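Long-range contacts in pyroglutatmate porin OpdO (Pseudomonas aeruginosa, PDB 3SZV), which probably forms a beta-barrel channel in the bacterial outer membrane that lets small carboxylates such as pyroglutamate pass: residues I300-F305 with L387-L392; L329-R334 with T356-V361; S333-G338 with K350-N355. All blocks are in the same frame, centred on the assembly; numbering follows the deposited sequence.

Contact 1: residues I300-F305 with L387-L392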
loop_
_atom_site.group_PDB
_atom_site.type_symbol
_atom_site.label_atom_id
_atom_site.label_comp_id
_atom_site.label_asym_id
_atom_site.label_seq_id
_atom_site.Cartn_x
_atom_site.Cartn_y
_atom_site.Cartn_z
ATOM N N ILE A 300 -6.816 -8.360 -1.773
ATOM C CA ILE A 300 -7.641 -7.662 -2.750
ATOM C C ILE A 300 -8.557 -6.635 -2.068
ATOM O O ILE A 300 -8.142 -6.034 -1.069
ATOM C CB ILE A 300 -8.361 -8.668 -3.677
ATOM C CG1 ILE A 300 -9.226 -9.658 -2.891
ATOM C CG2 ILE A 300 -7.334 -9.414 -4.517
ATOM C CD1 ILE A 300 -10.203 -10.414 -3.789
ATOM N N GLN A 301 -9.762 -6.391 -2.589
ATOM C CA GLN A 301 -10.519 -5.231 -2.119
ATOM C C GLN A 301 -10.877 -5.327 -0.648
ATOM O O GLN A 301 -10.697 -4.369 0.114
ATOM C CB GLN A 301 -11.779 -5.004 -2.959
ATOM C CG GLN A 301 -12.585 -3.787 -2.530
ATOM C CD GLN A 301 -13.707 -3.452 -3.503
ATOM O OE1 GLN A 301 -13.606 -3.702 -4.706
ATOM N NE2 GLN A 301 -14.791 -2.885 -2.984
ATOM N N ILE A 302 -11.385 -6.480 -0.246
ATOM C CA ILE A 302 -11.797 -6.662 1.141
ATOM C C ILE A 302 -10.825 -7.564 1.895
ATOM O O ILE A 302 -10.200 -7.150 2.885
ATOM C CB ILE A 302 -13.224 -7.218 1.231
ATOM C CG1 ILE A 302 -14.209 -6.243 0.567
ATOM C CG2 ILE A 302 -13.619 -7.466 2.694
ATOM C CD1 ILE A 302 -15.640 -6.726 0.524
ATOM N N GLY A 303 -10.664 -8.786 1.412
ATOM C CA GLY A 303 -9.907 -9.779 2.153
ATOM C C GLY A 303 -8.437 -9.911 1.816
ATOM O O GLY A 303 -7.988 -9.556 0.713
ATOM N N ASP A 304 -7.675 -10.418 2.778
ATOM C CA ASP A 304 -6.255 -10.652 2.576
ATOM C C ASP A 304 -5.914 -12.115 2.281
ATOM O O ASP A 304 -4.787 -12.425 1.876
ATOM C CB ASP A 304 -5.413 -10.116 3.750
ATOM C CG ASP A 304 -5.740 -10.773 5.067
ATOM O OD1 ASP A 304 -6.449 -11.814 5.090
ATOM O OD2 ASP A 304 -5.260 -10.253 6.103
ATOM N N PHE A 305 -6.892 -13.004 2.465
ATOM C CA PHE A 305 -6.683 -14.438 2.295
ATOM C C PHE A 305 -5.492 -14.910 3.123
ATOM O O PHE A 305 -4.755 -15.822 2.755
ATOM C CB PHE A 305 -6.643 -14.807 0.808
ATOM C CG PHE A 305 -7.985 -14.646 0.153
ATOM C CD1 PHE A 305 -8.856 -15.725 0.041
ATOM C CD2 PHE A 305 -8.423 -13.391 -0.258
ATOM C CE1 PHE A 305 -10.124 -15.567 -0.505
ATOM C CE2 PHE A 305 -9.681 -13.226 -0.806
ATOM C CZ PHE A 305 -10.535 -14.317 -0.934
ATOM N N LEU A 387 -20.771 -10.469 2.579
ATOM C CA LEU A 387 -20.838 -9.032 2.398
ATOM C C LEU A 387 -20.823 -8.663 0.922
ATOM O O LEU A 387 -20.206 -9.350 0.113
ATOM C CB LEU A 387 -19.636 -8.384 3.095
ATOM C CG LEU A 387 -19.259 -6.952 2.719
ATOM C CD1 LEU A 387 -20.286 -5.978 3.269
ATOM C CD2 LEU A 387 -17.877 -6.618 3.248
ATOM N N ASP A 388 -21.511 -7.580 0.582
ATOM C CA ASP A 388 -21.342 -6.943 -0.716
ATOM C C ASP A 388 -20.964 -5.499 -0.455
ATOM O O ASP A 388 -21.539 -4.849 0.416
ATOM C CB ASP A 388 -22.614 -7.012 -1.565
ATOM C CG ASP A 388 -22.793 -8.364 -2.229
ATOM O OD1 ASP A 388 -23.175 -9.298 -1.514
ATOM O OD2 ASP A 388 -22.535 -8.489 -3.452
ATOM N N GLU A 389 -19.989 -5.004 -1.204
ATOM C CA GLU A 389 -19.467 -3.668 -0.982
ATOM C C GLU A 389 -19.375 -2.924 -2.301
ATOM O O GLU A 389 -18.911 -3.465 -3.307
ATOM C CB GLU A 389 -18.086 -3.768 -0.334
ATOM C CG GLU A 389 -17.402 -2.440 -0.063
ATOM C CD GLU A 389 -16.042 -2.642 0.567
ATOM O OE1 GLU A 389 -15.981 -2.993 1.761
ATOM O OE2 GLU A 389 -15.032 -2.478 -0.141
ATOM N N ASN A 390 -19.821 -1.678 -2.293
ATOM C CA ASN A 390 -19.607 -0.804 -3.431
ATOM C C ASN A 390 -18.865 0.437 -2.976
ATOM O O ASN A 390 -19.171 0.993 -1.922
ATOM C CB ASN A 390 -20.935 -0.430 -4.090
ATOM C CG ASN A 390 -21.537 -1.583 -4.863
ATOM O OD1 ASN A 390 -21.215 -1.796 -6.032
ATOM N ND2 ASN A 390 -22.421 -2.338 -4.214
ATOM N N ARG A 391 -17.863 0.837 -3.754
ATOM C CA ARG A 391 -17.179 2.111 -3.547
ATOM C C ARG A 391 -17.318 2.935 -4.808
ATOM O O ARG A 391 -17.226 2.418 -5.923
ATOM C CB ARG A 391 -15.696 1.909 -3.235
ATOM C CG ARG A 391 -15.421 1.007 -2.046
ATOM C CD ARG A 391 -13.938 0.889 -1.731
ATOM N NE ARG A 391 -13.705 -0.153 -0.735
ATOM C CZ ARG A 391 -12.622 -0.244 0.032
ATOM N NH1 ARG A 391 -11.650 0.655 -0.067
ATOM N NH2 ARG A 391 -12.514 -1.237 0.905
ATOM N N LEU A 392 -17.557 4.228 -4.632
ATOM C CA LEU A 392 -17.556 5.146 -5.752
ATOM C C LEU A 392 -16.628 6.272 -5.365
ATOM O O LEU A 392 -16.844 6.935 -4.347
ATOM C CB LEU A 392 -18.953 5.696 -6.027
ATOM C CG LEU A 392 -19.059 6.549 -7.289
ATOM C CD1 LEU A 392 -18.581 5.753 -8.499
ATOM C CD2 LEU A 392 -20.485 7.041 -7.489
#
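Gln301 reaches across to Glu389 on the barrel wall: its CG stands anti to the backbone N (chi1 -179°) and the chain runs on extended, which carries NE2 to within 2.9 Å of Glu389 OE2. The bond is nearly straight, 175° at the hydrogen, and the carboxylate oxygen lies in the plane of the amide; on the acceptor side OE2 is met from its anti side, somewhat out of the carboxylate plane. The same oxygen takes a side-on salt bridge from Arg391, NE at 2.7 Å and NH2 at 3.0 Å from Glu389 OE2, so three N-H groups converge on one atom. NE comes from above the carboxylate plane and NH2 from the syn side, tilted out of that plane. The Gln301 and Arg391 side chains run antiparallel alongside one another, the amide and guanidinium planes 77° apart, and Gln301 CG lies over one guanidinium face. Residues 300-305 belong to a loop between strands 271-281 and 311-320 that folds inward, consistent with the constriction loops of OprD-family porins, and meets strand 387-399 from the lumen side. The other carboxylate oxygen, Glu389 OE1, pairs with Arg36. Beside this polar cluster Ile302 CD1 packs against Leu387 CD2 at 3.5 Å, the two methyl ends meeting at a slant.

Contact 2: residues L329-R334 with T356-V361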
loop_
_atom_site.group_PDB
_atom_site.type_symbol
_atom_site.label_atom_id
_atom_site.label_comp_id
_atom_site.label_asym_id
_atom_site.label_seq_id
_atom_site.Cartn_x
_atom_site.Cartn_y
_atom_site.Cartn_z
ATOM N N LEU A 329 -10.600 4.994 -20.051
ATOM C CA LEU A 329 -11.464 3.933 -19.542
ATOM C C LEU A 329 -10.682 2.698 -19.121
ATOM O O LEU A 329 -9.762 2.264 -19.815
ATOM C CB LEU A 329 -12.481 3.564 -20.623
ATOM C CG LEU A 329 -13.630 2.630 -20.258
ATOM C CD1 LEU A 329 -14.446 3.213 -19.127
ATOM C CD2 LEU A 329 -14.496 2.411 -21.497
ATOM N N SER A 330 -11.096 2.098 -18.008
ATOM C CA SER A 330 -10.409 0.929 -17.470
ATOM C C SER A 330 -11.411 -0.090 -16.932
ATOM O O SER A 330 -12.471 0.278 -16.424
ATOM C CB SER A 330 -9.447 1.338 -16.347
ATOM O OG SER A 330 -10.137 2.016 -15.311
ATOM N N PHE A 331 -11.062 -1.366 -17.047
ATOM C CA PHE A 331 -11.862 -2.439 -16.483
ATOM C C PHE A 331 -10.923 -3.448 -15.850
ATOM O O PHE A 331 -9.909 -3.822 -16.443
ATOM C CB PHE A 331 -12.685 -3.134 -17.574
ATOM C CG PHE A 331 -13.449 -4.339 -17.079
ATOM C CD1 PHE A 331 -14.688 -4.184 -16.476
ATOM C CD2 PHE A 331 -12.918 -5.621 -17.187
ATOM C CE1 PHE A 331 -15.398 -5.288 -16.016
ATOM C CE2 PHE A 331 -13.631 -6.728 -16.738
ATOM C CZ PHE A 331 -14.867 -6.559 -16.143
ATOM N N MET A 332 -11.273 -3.895 -14.652
ATOM C CA MET A 332 -10.586 -5.010 -14.012
ATOM C C MET A 332 -11.615 -5.908 -13.334
ATOM O O MET A 332 -12.583 -5.415 -12.749
ATOM C CB MET A 332 -9.576 -4.498 -12.983
ATOM C CG MET A 332 -8.793 -5.619 -12.284
ATOM S SD MET A 332 -9.600 -6.371 -10.849
ATOM C CE MET A 332 -9.513 -5.015 -9.693
ATOM N N SER A 333 -11.431 -7.220 -13.425
ATOM C CA SER A 333 -12.211 -8.113 -12.584
ATOM C C SER A 333 -11.297 -9.212 -12.069
ATOM O O SER A 333 -10.411 -9.693 -12.781
ATOM C CB SER A 333 -13.407 -8.684 -13.346
ATOM O OG SER A 333 -14.372 -9.208 -12.444
ATOM N N ARG A 334 -11.507 -9.618 -10.828
ATOM C CA ARG A 334 -10.682 -10.671 -10.259
ATOM C C ARG A 334 -11.503 -11.510 -9.298
ATOM O O ARG A 334 -12.531 -11.069 -8.789
ATOM C CB ARG A 334 -9.443 -10.093 -9.567
ATOM C CG ARG A 334 -9.765 -9.096 -8.477
ATOM C CD ARG A 334 -8.515 -8.445 -7.908
ATOM N NE ARG A 334 -8.909 -7.353 -7.035
ATOM C CZ ARG A 334 -8.097 -6.390 -6.622
ATOM N NH1 ARG A 334 -6.814 -6.412 -6.957
ATOM N NH2 ARG A 334 -8.556 -5.413 -5.851
ATOM N N THR A 356 -14.784 -6.143 -9.004
ATOM C CA THR A 356 -14.818 -5.551 -10.341
ATOM C C THR A 356 -14.629 -4.054 -10.214
ATOM O O THR A 356 -15.327 -3.406 -9.436
ATOM C CB THR A 356 -16.152 -5.823 -11.048
ATOM O OG1 THR A 356 -16.344 -7.235 -11.156
ATOM C CG2 THR A 356 -16.158 -5.189 -12.452
ATOM N N ASP A 357 -13.674 -3.507 -10.970
ATOM C CA ASP A 357 -13.408 -2.073 -10.975
ATOM C C ASP A 357 -13.684 -1.523 -12.364
ATOM O O ASP A 357 -13.160 -2.037 -13.348
ATOM C CB ASP A 357 -11.941 -1.781 -10.652
ATOM C CG ASP A 357 -11.596 -1.970 -9.183
ATOM O OD1 ASP A 357 -12.474 -2.377 -8.399
ATOM O OD2 ASP A 357 -10.423 -1.715 -8.830
ATOM N N LEU A 358 -14.489 -0.467 -12.442
ATOM C CA LEU A 358 -14.737 0.228 -13.695
ATOM C C LEU A 358 -14.343 1.669 -13.459
ATOM O O LEU A 358 -14.748 2.273 -12.467
ATOM C CB LEU A 358 -16.222 0.175 -14.048
ATOM C CG LEU A 358 -16.660 -0.436 -15.379
ATOM C CD1 LEU A 358 -18.139 -0.163 -15.595
ATOM C CD2 LEU A 358 -15.839 0.115 -16.531
ATOM N N GLY A 359 -13.554 2.241 -14.357
ATOM C CA GLY A 359 -13.126 3.610 -14.137
ATOM C C GLY A 359 -13.007 4.426 -15.398
ATOM O O GLY A 359 -12.801 3.884 -16.482
ATOM N N TYR A 360 -13.163 5.739 -15.261
ATOM C CA TYR A 360 -12.905 6.641 -16.365
ATOM C C TYR A 360 -12.232 7.901 -15.874
ATOM O O TYR A 360 -12.651 8.492 -14.877
ATOM C CB TYR A 360 -14.177 7.030 -17.100
ATOM C CG TYR A 360 -13.859 7.764 -18.374
ATOM C CD1 TYR A 360 -13.278 7.097 -19.443
ATOM C CD2 TYR A 360 -14.115 9.118 -18.504
ATOM C CE1 TYR A 360 -12.974 7.754 -20.615
ATOM C CE2 TYR A 360 -13.815 9.788 -19.672
ATOM C CZ TYR A 360 -13.243 9.101 -20.724
ATOM O OH TYR A 360 -12.942 9.757 -21.888
ATOM N N VAL A 361 -11.199 8.317 -16.598
ATOM C CA VAL A 361 -10.519 9.570 -16.316
ATOM C C VAL A 361 -10.680 10.473 -17.530
ATOM O O VAL A 361 -10.368 10.077 -18.660
ATOM C CB VAL A 361 -9.027 9.346 -16.015
ATOM C CG1 VAL A 361 -8.325 10.672 -15.799
ATOM C CG2 VAL A 361 -8.862 8.461 -14.788
HETATM O O HOH W 1 -10.940 0.064 -13.498
HETATM O O HOH W 2 -11.414 -3.992 -6.394
#
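Backbone hydrogen bonds tie Ser330 to Gly359 and Met332 to Asp357, each pair linked in both directions; the shortest is Asp357 N to Met332 O at 2.8 Å. The axes of segments 329-334 and 356-361 are antiparallel within a few degrees (177°) and approach to 4.6 Å. Between these pairs lie the non-hydrogen-bonded ones, where CA-H groups point at carbonyls, as Phe331 CA does at Asp357 O.

Side-chain polar contacts fall on both faces. Ser333 OG and Thr356 OG1 are hydrogen-bonded at 3.1 Å, and either hydroxyl could donate. On the other face a water meets Ser330 OG at 2.8 Å and makes a weak bond to Asp357 O. A second water donates to Asp357 OD1 and is held weakly by Arg334 NH2, bridging two groups of opposite charge.

Apolar contacts lie on the face carrying Leu329, Phe331, Leu358 and Tyr360. Phe331 CE1 approaches Thr356 CG2 at 3.6 Å, while Leu358 CG lies at the edge of the phenyl ring. Leu329 CB, at 3.8 Å from Tyr360 CD1, meets the phenol ring edge in its plane. Opposite, Met332 is bent at chi2 (-85°) and chi3, which lays its CE alongside the Asp357 carboxylate and over the centre of one face of the Arg334 guanidinium. A face with mostly aromatic and aliphatic groups, and one with polar and charged groups beside Met332, are characteristic of a transmembrane beta hairpin in a porin barrel, here strands 329-343 and 346-361.

Contact 3: residues S333-G338 with K350-N355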
loop_
_atom_site.group_PDB
_atom_site.type_symbol
_atom_site.label_atom_id
_atom_site.label_comp_id
_atom_site.label_asym_id
_atom_site.label_seq_id
_atom_site.Cartn_x
_atom_site.Cartn_y
_atom_site.Cartn_z
ATOM N N SER A 333 -11.431 -7.220 -13.425
ATOM C CA SER A 333 -12.211 -8.113 -12.584
ATOM C C SER A 333 -11.297 -9.212 -12.069
ATOM O O SER A 333 -10.411 -9.693 -12.781
ATOM C CB SER A 333 -13.407 -8.684 -13.346
ATOM O OG SER A 333 -14.372 -9.208 -12.444
ATOM N N ARG A 334 -11.507 -9.618 -10.828
ATOM C CA ARG A 334 -10.682 -10.671 -10.259
ATOM C C ARG A 334 -11.503 -11.510 -9.298
ATOM O O ARG A 334 -12.531 -11.069 -8.789
ATOM C CB ARG A 334 -9.443 -10.093 -9.567
ATOM C CG ARG A 334 -9.765 -9.096 -8.477
ATOM C CD ARG A 334 -8.515 -8.445 -7.908
ATOM N NE ARG A 334 -8.909 -7.353 -7.035
ATOM C CZ ARG A 334 -8.097 -6.390 -6.622
ATOM N NH1 ARG A 334 -6.814 -6.412 -6.957
ATOM N NH2 ARG A 334 -8.556 -5.413 -5.851
ATOM N N TYR A 335 -11.039 -12.728 -9.078
ATOM C CA TYR A 335 -11.729 -13.681 -8.233
ATOM C C TYR A 335 -10.666 -14.434 -7.455
ATOM O O TYR A 335 -9.659 -14.878 -8.027
ATOM C CB TYR A 335 -12.540 -14.646 -9.095
ATOM C CG TYR A 335 -13.231 -15.749 -8.329
ATOM C CD1 TYR A 335 -12.665 -17.015 -8.231
ATOM C CD2 TYR A 335 -14.464 -15.533 -7.732
ATOM C CE1 TYR A 335 -13.318 -18.045 -7.542
ATOM C CE2 TYR A 335 -15.121 -16.557 -7.046
ATOM C CZ TYR A 335 -14.532 -17.795 -6.955
ATOM O OH TYR A 335 -15.197 -18.796 -6.268
ATOM N N VAL A 336 -10.883 -14.564 -6.151
ATOM C CA VAL A 336 -9.981 -15.314 -5.298
ATOM C C VAL A 336 -10.798 -16.321 -4.503
ATOM O O VAL A 336 -11.835 -15.984 -3.939
ATOM C CB VAL A 336 -9.226 -14.390 -4.334
ATOM C CG1 VAL A 336 -8.259 -15.193 -3.472
ATOM C CG2 VAL A 336 -8.475 -13.300 -5.100
ATOM N N SER A 337 -10.337 -17.569 -4.496
ATOM C CA SER A 337 -11.013 -18.642 -3.769
ATOM C C SER A 337 -10.057 -19.243 -2.752
ATOM O O SER A 337 -8.941 -19.635 -3.086
ATOM C CB SER A 337 -11.481 -19.711 -4.759
ATOM O OG SER A 337 -12.142 -20.785 -4.103
ATOM N N GLY A 338 -10.497 -19.286 -1.498
ATOM C CA GLY A 338 -9.678 -19.815 -0.422
ATOM C C GLY A 338 -10.318 -21.027 0.232
ATOM O O GLY A 338 -11.540 -21.107 0.374
ATOM N N LYS A 350 -13.807 -22.072 4.196
ATOM C CA LYS A 350 -13.704 -21.677 2.793
ATOM C C LYS A 350 -14.335 -20.316 2.581
ATOM O O LYS A 350 -15.299 -19.951 3.247
ATOM C CB LYS A 350 -14.378 -22.711 1.887
ATOM C CG LYS A 350 -15.872 -22.816 2.074
ATOM C CD LYS A 350 -16.444 -23.943 1.227
ATOM C CE LYS A 350 -17.951 -24.055 1.399
ATOM N NZ LYS A 350 -18.520 -25.110 0.515
ATOM N N GLU A 351 -13.778 -19.570 1.634
ATOM C CA GLU A 351 -14.306 -18.259 1.300
ATOM C C GLU A 351 -13.961 -17.930 -0.136
ATOM O O GLU A 351 -12.986 -18.434 -0.688
ATOM C CB GLU A 351 -13.714 -17.181 2.220
ATOM C CG GLU A 351 -12.194 -17.102 2.185
ATOM C CD GLU A 351 -11.652 -15.856 2.856
ATOM O OE1 GLU A 351 -12.440 -14.918 3.102
ATOM O OE2 GLU A 351 -10.429 -15.804 3.121
ATOM N N TRP A 352 -14.762 -17.070 -0.744
ATOM C CA TRP A 352 -14.360 -16.513 -2.026
ATOM C C TRP A 352 -14.717 -15.044 -2.091
ATOM O O TRP A 352 -15.603 -14.571 -1.364
ATOM C CB TRP A 352 -14.960 -17.295 -3.205
ATOM C CG TRP A 352 -16.462 -17.310 -3.300
ATOM C CD1 TRP A 352 -17.298 -18.302 -2.858
ATOM C CD2 TRP A 352 -17.310 -16.324 -3.910
ATOM N NE1 TRP A 352 -18.603 -17.987 -3.139
ATOM C CE2 TRP A 352 -18.639 -16.780 -3.786
ATOM C CE3 TRP A 352 -17.075 -15.099 -4.546
ATOM C CZ2 TRP A 352 -19.729 -16.056 -4.270
ATOM C CZ3 TRP A 352 -18.162 -14.382 -5.026
ATOM C CH2 TRP A 352 -19.471 -14.865 -4.889
ATOM N N GLU A 353 -14.006 -14.323 -2.949
ATOM C CA GLU A 353 -14.262 -12.904 -3.145
ATOM C C GLU A 353 -14.109 -12.557 -4.616
ATOM O O GLU A 353 -13.157 -12.984 -5.265
ATOM C CB GLU A 353 -13.306 -12.060 -2.294
ATOM C CG GLU A 353 -13.476 -10.556 -2.514
ATOM C CD GLU A 353 -12.604 -9.697 -1.603
ATOM O OE1 GLU A 353 -12.106 -10.203 -0.565
ATOM O OE2 GLU A 353 -12.403 -8.504 -1.936
ATOM N N ARG A 354 -15.073 -11.806 -5.132
ATOM C CA ARG A 354 -14.984 -11.262 -6.475
ATOM C C ARG A 354 -14.905 -9.746 -6.386
ATOM O O ARG A 354 -15.602 -9.133 -5.585
ATOM C CB ARG A 354 -16.212 -11.652 -7.301
ATOM C CG ARG A 354 -16.170 -11.071 -8.696
ATOM C CD ARG A 354 -17.555 -10.873 -9.302
ATOM N NE ARG A 354 -18.531 -10.254 -8.398
ATOM C CZ ARG A 354 -18.507 -8.988 -7.977
ATOM N NH1 ARG A 354 -17.532 -8.153 -8.337
ATOM N NH2 ARG A 354 -19.467 -8.553 -7.169
ATOM N N ASN A 355 -14.058 -9.139 -7.215
ATOM C CA ASN A 355 -13.979 -7.683 -7.315
ATOM C C ASN A 355 -14.118 -7.267 -8.762
ATOM O O ASN A 355 -13.604 -7.946 -9.653
ATOM C CB ASN A 355 -12.606 -7.141 -6.901
ATOM C CG ASN A 355 -12.221 -7.419 -5.456
ATOM O OD1 ASN A 355 -11.058 -7.218 -5.104
ATOM N ND2 ASN A 355 -13.162 -7.849 -4.609
#
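Asn355 OD1 is held by the side chain of Arg334 across the strands: NE donates to it over 2.9 Å, and NH2 adds a weak bond. A further donor, the backbone N of Gln301 in the inward-folded loop, binds the same oxygen. This is the middle of the antiparallel hairpin of the barrel wall formed by strands 329-343 and 346-361; the axes of segments 333-338 and 350-355 run at 176°. Arg334 CG sits between its backbone N and carbonyl carbon (chi1 57°), and the chain then extends to NE, bringing the guanidinium edge to the amide with the two planes 69° apart. The other end of that amide is fixed too. Asn355 ND2 gives a nearly straight bond of 2.9 Å to Glu353 OE2, on the anti lone pair of the carboxylate, and also donates to Arg354 O, from above that carbonyl plane. Both Glu353 oxygens accept from loop backbone as well, OE2 from Ile302 N and OE1 from Gly303 N, so the wall side chains pin the loop.

Backbone pairs Arg334 with Asn355, Val336 with Glu353 and Gly338 with Glu351 are each doubly bonded, the shortest link being Gly338 N to Glu351 O at 2.8 Å. On the face opposite Arg334, the Tyr335 ring and the six-membered ring of Trp352 meet obliquely, with centroids 5.7 Å apart. Their closest carbons are Tyr335 CE2 and Trp352 CE3, at 3.5 Å, while Tyr335 OH lies 3.4 Å from Trp352 CB.

How the contacts relate
Contacts 2 and 3 are successive parts of one hairpin, strands 329-343 and 346-361, and share Ser333 and Arg334; contact 1 instead joins a loop to strand 387-399, and both hairpin contacts are nested in the chain it closes. Contact 1 is buried and held by side chains alone, while contact 2 lies at the surface and contact 3 is partly buried, both resting mainly on backbone bonds. The centres of contacts 1 and 3 are about 10 Å apart, and the two meet through hydrogen bonds, whereas contact 2, its centre about 15 Å from that of contact 1, touches contact 1 by packing, as where Ile300 lies against Arg334.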